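Local coordinates for protein ricin B-related lectin (Polyporus squamosus, PDB 5MUA) that binds galactose through a ricin-type beta-trefoil lectin domain and probably acts as a calcium-dependent papain-like cysteine protease through its C-terminal part, at residues S2-G7 with F146-Q151; Y9-A14 with N47-E52; C236-G241 with A249-V254. All coordinates share one frame; numbering follows the deposited sequence.

In the fold
The chain begins in contact 1, where the N-terminal residues 2-7 meet strand 144-152 across 139 residues, closing a loop around the beta-trefoil part. Strand 7-13 follows at once, and its pairing with strand 49-53 in contact 2 closes a shorter loop nested inside the first. The two contacts touch, since Gly7 O lies 2.9 Å from Ile51 N and strand 7-13 has the strands of both contacts as neighbours. Contact 3 comes in series, after contact 1 has closed: it is a local hairpin in the papain-like part, its centre about 24 Å from that of contact 1 and about 28 Å from that of contact 2.

Contact 1 (S2-G7 with F146-Q151); sequences SFQGHG and FQKLSQ
The loop 2-7 comes close to strand 144-152 at Ser2, whose CA is 5.0 Å from that of Phe146 and whose N donates to Phe146 O at 2.8 Å, and the backbones approach again at Gly7 and Ser150. A water takes Lys148 N and, weakly, Ser2 N as donors. Phe3 and Phe146 point the same way and form an edge-to-face pair, centroids 5.0 Å apart and planes at 57°. The touching edge is Phe3 CD1, which stands over the rim of one Phe146 face, 3.8 Å from Phe146 CD2. A face of the Phe3 ring is covered centrally by Gly5 N. The loop leads at Gly7 into strand 7-13, which pairs with strand 144-152 as the first and last barrel strands do in a beta-trefoil. On the more exposed side, Lys148 bends at chi3 (66°) and brings NZ to Gln4 OE1 at 2.7 Å, approaching from above the carbonyl plane. The same amide is held at its other end, Gln4 NE2 donating to Ser2 O at 3.2 Å. Ser150 OG packs 3.3 Å from Gly7 CA while accepting from Ile8 N.

Contact 2 (Y9-A14 with N47-E52); sequences YYIASA and NLWLIE
Ile11 pushes its CD1 methyl over one face of Trp49, 4.0 Å from the centroid of the five-membered ring and 28° off its normal, a CH-pi contact. The methyl gets there because the Ile11 chain is extended at chi2 (176°), crossing the indole at about a right angle. A second bump is Ile51 CD1, which fits the notch between two side chains of the facing strand: it lies 3.6 Å from Tyr9 CD1 and, more loosely, 4.3 Å from Ile11 CD1. On another side of strand 9-13, the Tyr10 ring sits against Asn47 and Leu48, just before strand 49-53. The edge at Tyr10 CE1 comes 3.3 Å from Asn47 OD1, ring and amide almost perpendicular; Leu48 CD2 packs obliquely, 3.9 Å from the same CE1. Tyr10 OH and Asn47 ND2 share Asp43 OD1 as a hydrogen-bond partner, and Arg256 NH1 also bonds the Tyr10 hydroxyl. Within the two segments the backbones pair once, Tyr9 N to Trp49 O at 2.8 Å and Trp49 N to Tyr9 O at 3.0 Å; the antiparallel pairing goes on at Gly7 and Ile51. With the short strand axes at 102°, the strands diverge toward Ile11 and Asn47, where a water accepts from Ile11 N and donates to Asn47 O. Strand 7-13 pairs with both 49-53 and 144-152, consistent with the barrel of the ricin-type beta-trefoil. Around it, Val62 of strand 59-64 packs on both Ile11 and Trp49, Leu21 O of strand 19-23 receives Trp49 NE1, and Phe146 of strand 144-152 covers Ile51.

Contact 3 (C236-G241 with A249-V254); sequences CGLMFG and AYNWFV. With E64 (N-[N-[1-hydroxycarboxyethyl-carbonyl]leucylamino-butyl]-guanidine), chain K.
Trp252 is sandwiched by the facing strand: Gly237 CA lies over one face, 3.4 Å from the centroid of the five-membered ring and 15° off its normal, and Met239 CE lies over the opposite face at 3.9 Å from that centroid and 12° off. At the indole edge, in plane, Leu238 O takes a weak hydrogen bond from Trp252 NE1 at 3.2 Å. The indole reaches back over Gly237 because chi1 of Trp252 (62°) sets CG between the backbone N and the carbonyl carbon. Met239 serves a second ring too: its CB rests over a face of Tyr250, and its SD makes an oblique Met-aromatic contact, 3.6 Å from Tyr250 CE2. Phe240, on the other side of the hairpin, has E64 C9 3.6 Å above the centre of one ring face, while Ala249 CB touches it obliquely, 3.6 Å from Phe240 CD1. Gly237 O is gripped from opposite faces of its carbonyl plane, by Asn251 ND2 at 3.0 Å and Trp252 N at 3.1 Å; Asn251 ND2 also bonds Ala212 O on helix 208-226. Met239 and Tyr250 exchange backbone hydrogen bonds in both directions. Leu285 of the second subunit packs on Phe240, and the backbone O of Ser175 of the second subunit is hydrogen-bonded to E64. The whole is an antiparallel hairpin whose Phe240-Ala249 end forms a wall for the leucyl side chain of E64, consistent with the S2 subsite of papain-like proteases.

Contact 1 (S2-G7 with F146-Q151)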
loop_
_atom_site.group_PDB
_atom_site.type_symbol
_atom_site.label_atom_id
_atom_site.label_comp_id
_atom_site.label_asym_id
_atom_site.label_seq_id
_atom_site.Cartn_x
_atom_site.Cartn_y
_atom_site.Cartn_z
ATOM N N SER B 2 3.998 29.736 -14.296
ATOM C CA SER B 2 5.227 30.507 -14.202
ATOM C C SER B 2 6.253 29.637 -13.515
ATOM O O SER B 2 5.940 28.745 -12.674
ATOM C CB SER B 2 4.978 31.729 -13.334
ATOM O OG SER B 2 4.533 31.202 -12.050
ATOM N N PHE B 3 7.496 29.946 -13.808
ATOM C CA PHE B 3 8.596 29.276 -13.220
ATOM C C PHE B 3 8.784 29.728 -11.780
ATOM O O PHE B 3 8.832 30.962 -11.496
ATOM C CB PHE B 3 9.866 29.460 -14.057
ATOM C CG PHE B 3 11.036 28.772 -13.475
ATOM C CD1 PHE B 3 11.105 27.358 -13.509
ATOM C CD2 PHE B 3 12.042 29.465 -12.830
ATOM C CE1 PHE B 3 12.190 26.681 -12.941
ATOM C CE2 PHE B 3 13.144 28.795 -12.299
ATOM C CZ PHE B 3 13.213 27.417 -12.302
ATOM N N GLN B 4 8.920 28.759 -10.873
ATOM C CA GLN B 4 8.965 29.033 -9.457
ATOM C C GLN B 4 10.097 28.291 -8.765
ATOM O O GLN B 4 10.040 27.945 -7.576
ATOM C CB GLN B 4 7.603 28.702 -8.806
ATOM C CG GLN B 4 6.431 29.575 -9.253
ATOM C CD GLN B 4 5.101 28.883 -8.932
ATOM O OE1 GLN B 4 4.845 28.567 -7.786
ATOM N NE2 GLN B 4 4.321 28.547 -9.968
ATOM N N GLY B 5 11.172 28.062 -9.508
ATOM C CA GLY B 5 12.346 27.331 -9.002
ATOM C C GLY B 5 12.079 25.839 -8.886
ATOM O O GLY B 5 11.338 25.241 -9.672
ATOM N N HIS B 6 12.709 25.228 -7.901
ATOM C CA HIS B 6 12.578 23.769 -7.669
ATOM C C HIS B 6 11.167 23.249 -7.903
ATOM O O HIS B 6 10.263 23.724 -7.249
ATOM C CB HIS B 6 13.007 23.452 -6.244
ATOM C CG HIS B 6 13.164 21.989 -5.970
ATOM N ND1 HIS B 6 13.135 21.486 -4.700
ATOM C CD2 HIS B 6 13.374 20.926 -6.792
ATOM C CE1 HIS B 6 13.369 20.180 -4.740
ATOM N NE2 HIS B 6 13.479 19.815 -5.996
ATOM N N GLY B 7 10.977 22.275 -8.811
ATOM C CA GLY B 7 9.639 21.790 -9.143
ATOM C C GLY B 7 9.619 20.932 -10.383
ATOM O O GLY B 7 10.673 20.658 -10.983
ATOM N N PHE B 146 6.536 28.056 -18.344
ATOM C CA PHE B 146 6.647 26.923 -17.405
ATOM C C PHE B 146 5.319 26.762 -16.654
ATOM O O PHE B 146 4.838 27.735 -16.076
ATOM C CB PHE B 146 7.712 27.283 -16.397
ATOM C CG PHE B 146 9.075 27.174 -16.952
ATOM C CD1 PHE B 146 9.630 28.240 -17.667
ATOM C CD2 PHE B 146 9.822 26.042 -16.785
ATOM C CE1 PHE B 146 10.931 28.152 -18.131
ATOM C CE2 PHE B 146 11.123 25.953 -17.273
ATOM C CZ PHE B 146 11.664 26.996 -17.981
ATOM N N GLN B 147 4.728 25.559 -16.702
ATOM C CA GLN B 147 3.548 25.283 -15.921
ATOM C C GLN B 147 3.951 24.340 -14.799
ATOM O O GLN B 147 4.406 23.274 -15.088
ATOM C CB GLN B 147 2.487 24.650 -16.813
ATOM C CG GLN B 147 1.324 24.217 -15.941
ATOM C CD GLN B 147 0.181 23.584 -16.664
ATOM O OE1 GLN B 147 0.097 23.591 -17.876
ATOM N NE2 GLN B 147 -0.694 22.986 -15.898
ATOM N N LYS B 148 3.784 24.756 -13.552
ATOM C CA LYS B 148 4.201 23.944 -12.398
ATOM C C LYS B 148 3.200 22.841 -12.210
ATOM O O LYS B 148 2.012 23.077 -12.243
ATOM C CB LYS B 148 4.257 24.765 -11.130
ATOM C CG LYS B 148 4.976 24.009 -10.008
ATOM C CD LYS B 148 5.194 24.881 -8.780
ATOM C CE LYS B 148 3.854 25.271 -8.118
ATOM N NZ LYS B 148 4.115 26.093 -6.905
ATOM N N LEU B 149 3.697 21.631 -12.057
ATOM C CA LEU B 149 2.874 20.437 -11.888
ATOM C C LEU B 149 3.129 19.800 -10.542
ATOM O O LEU B 149 2.596 18.703 -10.275
ATOM C CB LEU B 149 3.220 19.467 -13.001
ATOM C CG LEU B 149 3.101 20.087 -14.391
ATOM C CD1 LEU B 149 3.543 19.088 -15.406
ATOM C CD2 LEU B 149 1.684 20.528 -14.742
ATOM N N SER B 150 3.996 20.376 -9.721
ATOM C CA SER B 150 4.396 19.830 -8.416
ATOM C C SER B 150 3.930 20.708 -7.256
ATOM O O SER B 150 3.574 21.873 -7.448
ATOM C CB SER B 150 5.938 19.724 -8.308
ATOM O OG SER B 150 6.539 20.941 -8.654
ATOM N N GLN B 151 3.899 20.101 -6.061
ATOM C CA GLN B 151 3.646 20.741 -4.808
ATOM C C GLN B 151 4.641 20.215 -3.812
ATOM O O GLN B 151 4.999 19.058 -3.880
ATOM C CB GLN B 151 2.242 20.441 -4.315
ATOM C CG GLN B 151 1.188 21.032 -5.159
ATOM C CD GLN B 151 1.050 22.530 -4.908
ATOM O OE1 GLN B 151 0.357 22.949 -3.981
ATOM N NE2 GLN B 151 1.756 23.339 -5.693
HETATM O O HOH W 1 2.461 27.241 -13.105
#

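Contact 2 (Y9-A14 with N47-E52)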
loop_
_atom_site.group_PDB
_atom_site.type_symbol
_atom_site.label_atom_id
_atom_site.label_comp_id
_atom_site.label_asym_id
_atom_site.label_seq_id
_atom_site.Cartn_x
_atom_site.Cartn_y
_atom_site.Cartn_z
ATOM N N TYR B 9 7.711 20.582 -14.143
ATOM C CA TYR B 9 7.072 21.492 -15.061
ATOM C C TYR B 9 6.876 20.930 -16.441
ATOM O O TYR B 9 7.636 20.059 -16.888
ATOM C CB TYR B 9 7.952 22.701 -15.238
ATOM C CG TYR B 9 8.237 23.479 -14.033
ATOM C CD1 TYR B 9 9.339 23.199 -13.224
ATOM C CD2 TYR B 9 7.457 24.580 -13.728
ATOM C CE1 TYR B 9 9.594 23.957 -12.132
ATOM C CE2 TYR B 9 7.728 25.402 -12.647
ATOM C CZ TYR B 9 8.829 25.099 -11.832
ATOM O OH TYR B 9 9.094 25.905 -10.749
ATOM N N TYR B 10 5.860 21.418 -17.148
ATOM C CA TYR B 10 5.886 21.397 -18.623
ATOM C C TYR B 10 6.652 22.633 -19.039
ATOM O O TYR B 10 6.555 23.707 -18.369
ATOM C CB TYR B 10 4.477 21.544 -19.216
ATOM C CG TYR B 10 3.495 20.415 -18.977
ATOM C CD1 TYR B 10 3.814 19.099 -19.257
ATOM C CD2 TYR B 10 2.161 20.725 -18.610
ATOM C CE1 TYR B 10 2.868 18.080 -19.069
ATOM C CE2 TYR B 10 1.191 19.722 -18.449
ATOM C CZ TYR B 10 1.554 18.409 -18.654
ATOM O OH TYR B 10 0.609 17.378 -18.518
ATOM N N ILE B 11 7.459 22.490 -20.065
ATOM C CA ILE B 11 8.199 23.639 -20.629
ATOM C C ILE B 11 7.615 23.798 -22.032
ATOM O O ILE B 11 7.865 22.984 -22.918
ATOM C CB ILE B 11 9.707 23.353 -20.695
ATOM C CG1 ILE B 11 10.284 22.947 -19.313
ATOM C CG2 ILE B 11 10.458 24.573 -21.257
ATOM C CD1 ILE B 11 11.753 22.550 -19.339
ATOM N N ALA B 12 6.808 24.840 -22.243
ATOM C CA ALA B 12 6.135 25.024 -23.527
ATOM C C ALA B 12 6.762 26.187 -24.276
ATOM O O ALA B 12 7.163 27.170 -23.656
ATOM C CB ALA B 12 4.645 25.353 -23.327
ATOM N N SER B 13 6.744 26.067 -25.574
ATOM C CA SER B 13 7.224 27.207 -26.454
ATOM C C SER B 13 6.261 28.366 -26.381
ATOM O O SER B 13 5.084 28.168 -26.511
ATOM C CB SER B 13 7.311 26.766 -27.900
ATOM O OG SER B 13 7.742 27.842 -28.732
ATOM N N ALA B 14 6.752 29.607 -26.196
ATOM C CA ALA B 14 5.860 30.762 -26.350
ATOM C C ALA B 14 5.861 31.219 -27.796
ATOM O O ALA B 14 5.152 32.167 -28.086
ATOM C CB ALA B 14 6.257 31.897 -25.425
ATOM N N ASN B 47 7.292 14.270 -21.261
ATOM C CA ASN B 47 7.145 15.735 -21.289
ATOM C C ASN B 47 7.354 16.410 -19.946
ATOM O O ASN B 47 7.159 17.627 -19.812
ATOM C CB ASN B 47 5.846 16.158 -21.957
ATOM C CG ASN B 47 4.623 15.848 -21.100
ATOM O OD1 ASN B 47 4.776 15.494 -19.890
ATOM N ND2 ASN B 47 3.408 15.974 -21.710
ATOM N N LEU B 48 7.691 15.636 -18.920
ATOM C CA LEU B 48 7.792 16.182 -17.581
ATOM C C LEU B 48 9.219 16.486 -17.242
ATOM O O LEU B 48 10.067 15.619 -17.348
ATOM C CB LEU B 48 7.232 15.200 -16.565
ATOM C CG LEU B 48 5.746 14.874 -16.801
ATOM C CD1 LEU B 48 5.338 13.619 -16.004
ATOM C CD2 LEU B 48 4.848 16.075 -16.429
ATOM N N TRP B 49 9.460 17.698 -16.737
ATOM C CA TRP B 49 10.821 18.125 -16.419
ATOM C C TRP B 49 10.988 18.496 -14.960
ATOM O O TRP B 49 10.267 19.372 -14.415
ATOM C CB TRP B 49 11.232 19.309 -17.298
ATOM C CG TRP B 49 11.201 18.929 -18.744
ATOM C CD1 TRP B 49 10.146 19.105 -19.603
ATOM C CD2 TRP B 49 12.206 18.206 -19.518
ATOM N NE1 TRP B 49 10.452 18.613 -20.819
ATOM C CE2 TRP B 49 11.698 18.065 -20.816
ATOM C CE3 TRP B 49 13.494 17.737 -19.248
ATOM C CZ2 TRP B 49 12.420 17.431 -21.858
ATOM C CZ3 TRP B 49 14.236 17.110 -20.277
ATOM C CH2 TRP B 49 13.683 16.964 -21.575
ATOM N N LEU B 50 11.943 17.820 -14.317
ATOM C CA LEU B 50 12.265 18.016 -12.917
ATOM C C LEU B 50 13.459 18.940 -12.867
ATOM O O LEU B 50 14.506 18.612 -13.345
ATOM C CB LEU B 50 12.609 16.672 -12.213
ATOM C CG LEU B 50 13.174 16.789 -10.786
ATOM C CD1 LEU B 50 12.225 17.492 -9.788
ATOM C CD2 LEU B 50 13.467 15.429 -10.206
ATOM N N ILE B 51 13.224 20.122 -12.311
ATOM C CA ILE B 51 14.145 21.251 -12.365
ATOM C C ILE B 51 14.636 21.457 -10.963
ATOM O O ILE B 51 13.831 21.713 -10.044
ATOM C CB ILE B 51 13.435 22.474 -12.946
ATOM C CG1 ILE B 51 13.034 22.152 -14.362
ATOM C CG2 ILE B 51 14.415 23.657 -12.946
ATOM C CD1 ILE B 51 12.408 23.321 -15.113
ATOM N N GLU B 52 15.923 21.247 -10.768
ATOM C CA GLU B 52 16.532 21.211 -9.446
ATOM C C GLU B 52 17.658 22.247 -9.294
ATOM O O GLU B 52 18.551 22.291 -10.080
ATOM C CB GLU B 52 17.015 19.822 -9.049
ATOM C CG GLU B 52 15.903 18.789 -8.989
ATOM C CD GLU B 52 16.385 17.350 -8.903
ATOM O OE1 GLU B 52 16.950 16.864 -9.896
ATOM O OE2 GLU B 52 16.250 16.735 -7.816
HETATM O O HOH W 2 7.053 19.857 -21.337
#

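Contact 3 (C236-G241 with A249-V254)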
loop_
_atom_site.group_PDB
_atom_site.type_symbol
_atom_site.label_atom_id
_atom_site.label_comp_id
_atom_site.label_asym_id
_atom_site.label_seq_id
_atom_site.Cartn_x
_atom_site.Cartn_y
_atom_site.Cartn_z
ATOM N N CYS B 236 -0.522 10.665 -3.516
ATOM C CA CYS B 236 -1.699 9.815 -3.450
ATOM C C CYS B 236 -2.028 9.718 -1.968
ATOM O O CYS B 236 -1.382 9.010 -1.242
ATOM C CB CYS B 236 -1.434 8.418 -4.018
ATOM S SG CYS B 236 -2.904 7.357 -3.930
ATOM N N GLY B 237 -3.026 10.438 -1.553
ATOM C CA GLY B 237 -3.442 10.439 -0.145
ATOM C C GLY B 237 -4.276 9.238 0.265
ATOM O O GLY B 237 -5.018 8.662 -0.554
ATOM N N LEU B 238 -4.112 8.893 1.521
ATOM C CA LEU B 238 -4.981 7.944 2.256
ATOM C C LEU B 238 -5.730 8.739 3.319
ATOM O O LEU B 238 -5.111 9.597 3.994
ATOM C CB LEU B 238 -4.168 6.837 2.903
ATOM C CG LEU B 238 -4.909 5.827 3.794
ATOM C CD1 LEU B 238 -5.948 5.088 2.961
ATOM C CD2 LEU B 238 -3.921 4.818 4.293
ATOM N N MET B 239 -7.053 8.504 3.443
ATOM C CA MET B 239 -7.829 9.117 4.502
ATOM C C MET B 239 -8.730 8.027 5.141
ATOM O O MET B 239 -9.178 7.149 4.475
ATOM C CB MET B 239 -8.743 10.249 3.945
ATOM C CG MET B 239 -8.266 11.596 4.332
ATOM S SD MET B 239 -9.360 12.740 3.489
ATOM C CE MET B 239 -8.207 14.091 3.661
ATOM N N PHE B 240 -8.867 8.078 6.451
ATOM C CA PHE B 240 -9.930 7.407 7.188
ATOM C C PHE B 240 -10.826 8.527 7.704
ATOM O O PHE B 240 -10.365 9.515 8.335
ATOM C CB PHE B 240 -9.373 6.663 8.414
ATOM C CG PHE B 240 -8.588 5.429 8.127
ATOM C CD1 PHE B 240 -8.297 4.964 6.846
ATOM C CD2 PHE B 240 -8.197 4.645 9.223
ATOM C CE1 PHE B 240 -7.589 3.804 6.649
ATOM C CE2 PHE B 240 -7.490 3.454 9.025
ATOM C CZ PHE B 240 -7.181 3.052 7.735
ATOM N N GLY B 241 -12.113 8.383 7.449
ATOM C CA GLY B 241 -13.075 9.347 7.944
ATOM C C GLY B 241 -14.376 8.691 8.361
ATOM O O GLY B 241 -14.560 7.482 8.192
ATOM N N ALA B 249 -12.648 4.326 4.469
ATOM C CA ALA B 249 -11.327 4.617 3.968
ATOM C C ALA B 249 -11.373 4.897 2.502
ATOM O O ALA B 249 -12.050 4.210 1.766
ATOM C CB ALA B 249 -10.327 3.472 4.226
ATOM N N TYR B 250 -10.591 5.898 2.071
ATOM C CA TYR B 250 -10.657 6.370 0.673
ATOM C C TYR B 250 -9.387 7.136 0.402
ATOM O O TYR B 250 -8.503 7.296 1.300
ATOM C CB TYR B 250 -11.919 7.283 0.407
ATOM C CG TYR B 250 -12.185 8.275 1.508
ATOM C CD1 TYR B 250 -12.774 7.872 2.721
ATOM C CD2 TYR B 250 -11.816 9.601 1.398
ATOM C CE1 TYR B 250 -12.970 8.757 3.778
ATOM C CE2 TYR B 250 -12.002 10.514 2.452
ATOM C CZ TYR B 250 -12.599 10.109 3.634
ATOM O OH TYR B 250 -12.783 10.996 4.661
ATOM N N ASN B 251 -9.231 7.514 -0.843
ATOM C CA ASN B 251 -8.010 8.205 -1.259
ATOM C C ASN B 251 -8.317 9.678 -1.622
ATOM O O ASN B 251 -9.465 10.090 -1.731
ATOM C CB ASN B 251 -7.384 7.481 -2.444
ATOM C CG ASN B 251 -6.967 6.049 -2.104
ATOM O OD1 ASN B 251 -7.595 5.079 -2.520
ATOM N ND2 ASN B 251 -5.904 5.933 -1.353
ATOM N N TRP B 252 -7.256 10.459 -1.832
ATOM C CA TRP B 252 -7.418 11.857 -2.097
ATOM C C TRP B 252 -6.206 12.424 -2.815
ATOM O O TRP B 252 -5.086 11.879 -2.726
ATOM C CB TRP B 252 -7.684 12.657 -0.874
ATOM C CG TRP B 252 -6.577 12.647 0.180
ATOM C CD1 TRP B 252 -6.439 11.742 1.210
ATOM C CD2 TRP B 252 -5.520 13.599 0.343
ATOM N NE1 TRP B 252 -5.323 12.079 1.981
ATOM C CE2 TRP B 252 -4.778 13.233 1.484
ATOM C CE3 TRP B 252 -5.116 14.733 -0.384
ATOM C CZ2 TRP B 252 -3.638 13.903 1.868
ATOM C CZ3 TRP B 252 -4.014 15.428 0.045
ATOM C CH2 TRP B 252 -3.300 15.030 1.164
ATOM N N PHE B 253 -6.457 13.549 -3.462
ATOM C CA PHE B 253 -5.520 14.157 -4.360
ATOM C C PHE B 253 -5.748 15.671 -4.358
ATOM O O PHE B 253 -6.771 16.197 -3.822
ATOM C CB PHE B 253 -5.799 13.651 -5.797
ATOM C CG PHE B 253 -5.578 12.172 -5.983
ATOM C CD1 PHE B 253 -4.289 11.666 -6.152
ATOM C CD2 PHE B 253 -6.623 11.307 -6.004
ATOM C CE1 PHE B 253 -4.061 10.285 -6.237
ATOM C CE2 PHE B 253 -6.424 9.932 -6.142
ATOM C CZ PHE B 253 -5.142 9.427 -6.268
ATOM N N VAL B 254 -4.828 16.364 -5.020
ATOM C CA VAL B 254 -5.089 17.768 -5.387
ATOM C C VAL B 254 -5.133 17.823 -6.861
ATOM O O VAL B 254 -4.658 16.948 -7.555
ATOM C CB VAL B 254 -4.127 18.811 -4.751
ATOM C CG1 VAL B 254 -4.077 18.681 -3.249
ATOM C CG2 VAL B 254 -2.720 18.709 -5.270
HETATM C C1 E64 K . -15.791 -0.057 4.122
HETATM O O1 E64 K . -15.553 -1.154 3.625
HETATM O O2 E64 K . -16.641 0.766 3.651
HETATM C C2 E64 K . -14.970 0.397 5.260
HETATM C C3 E64 K . -14.815 -0.741 6.270
HETATM O O3 E64 K . -16.145 -0.755 6.761
HETATM C C4 E64 K . -13.866 -0.421 7.366
HETATM O O4 E64 K . -12.751 -0.832 7.360
HETATM N N1 E64 K . -14.257 0.404 8.281
HETATM C C6 E64 K . -13.462 0.834 9.422
HETATM C C7 E64 K . -12.863 2.227 9.444
HETATM C C8 E64 K . -12.090 2.602 8.188
HETATM C C9 E64 K . -10.747 1.871 8.159
HETATM C C10 E64 K . -11.894 4.058 8.215
HETATM C C11 E64 K . -13.938 0.356 10.777
HETATM O O5 E64 K . -14.799 1.040 11.308
HETATM N N2 E64 K . -13.463 -0.723 11.347
HETATM C C12 E64 K . -13.733 -1.114 12.745
HETATM C C13 E64 K . -12.429 -1.140 13.534
HETATM C C14 E64 K . -12.538 -1.695 14.977
HETATM C C15 E64 K . -12.050 -0.655 15.984
HETATM N N3 E64 K . -11.779 -1.328 17.259
HETATM C C16 E64 K . -11.206 -0.784 18.319
HETATM N N4 E64 K . -10.958 0.540 18.368
HETATM N N5 E64 K . -10.817 -1.607 19.347
#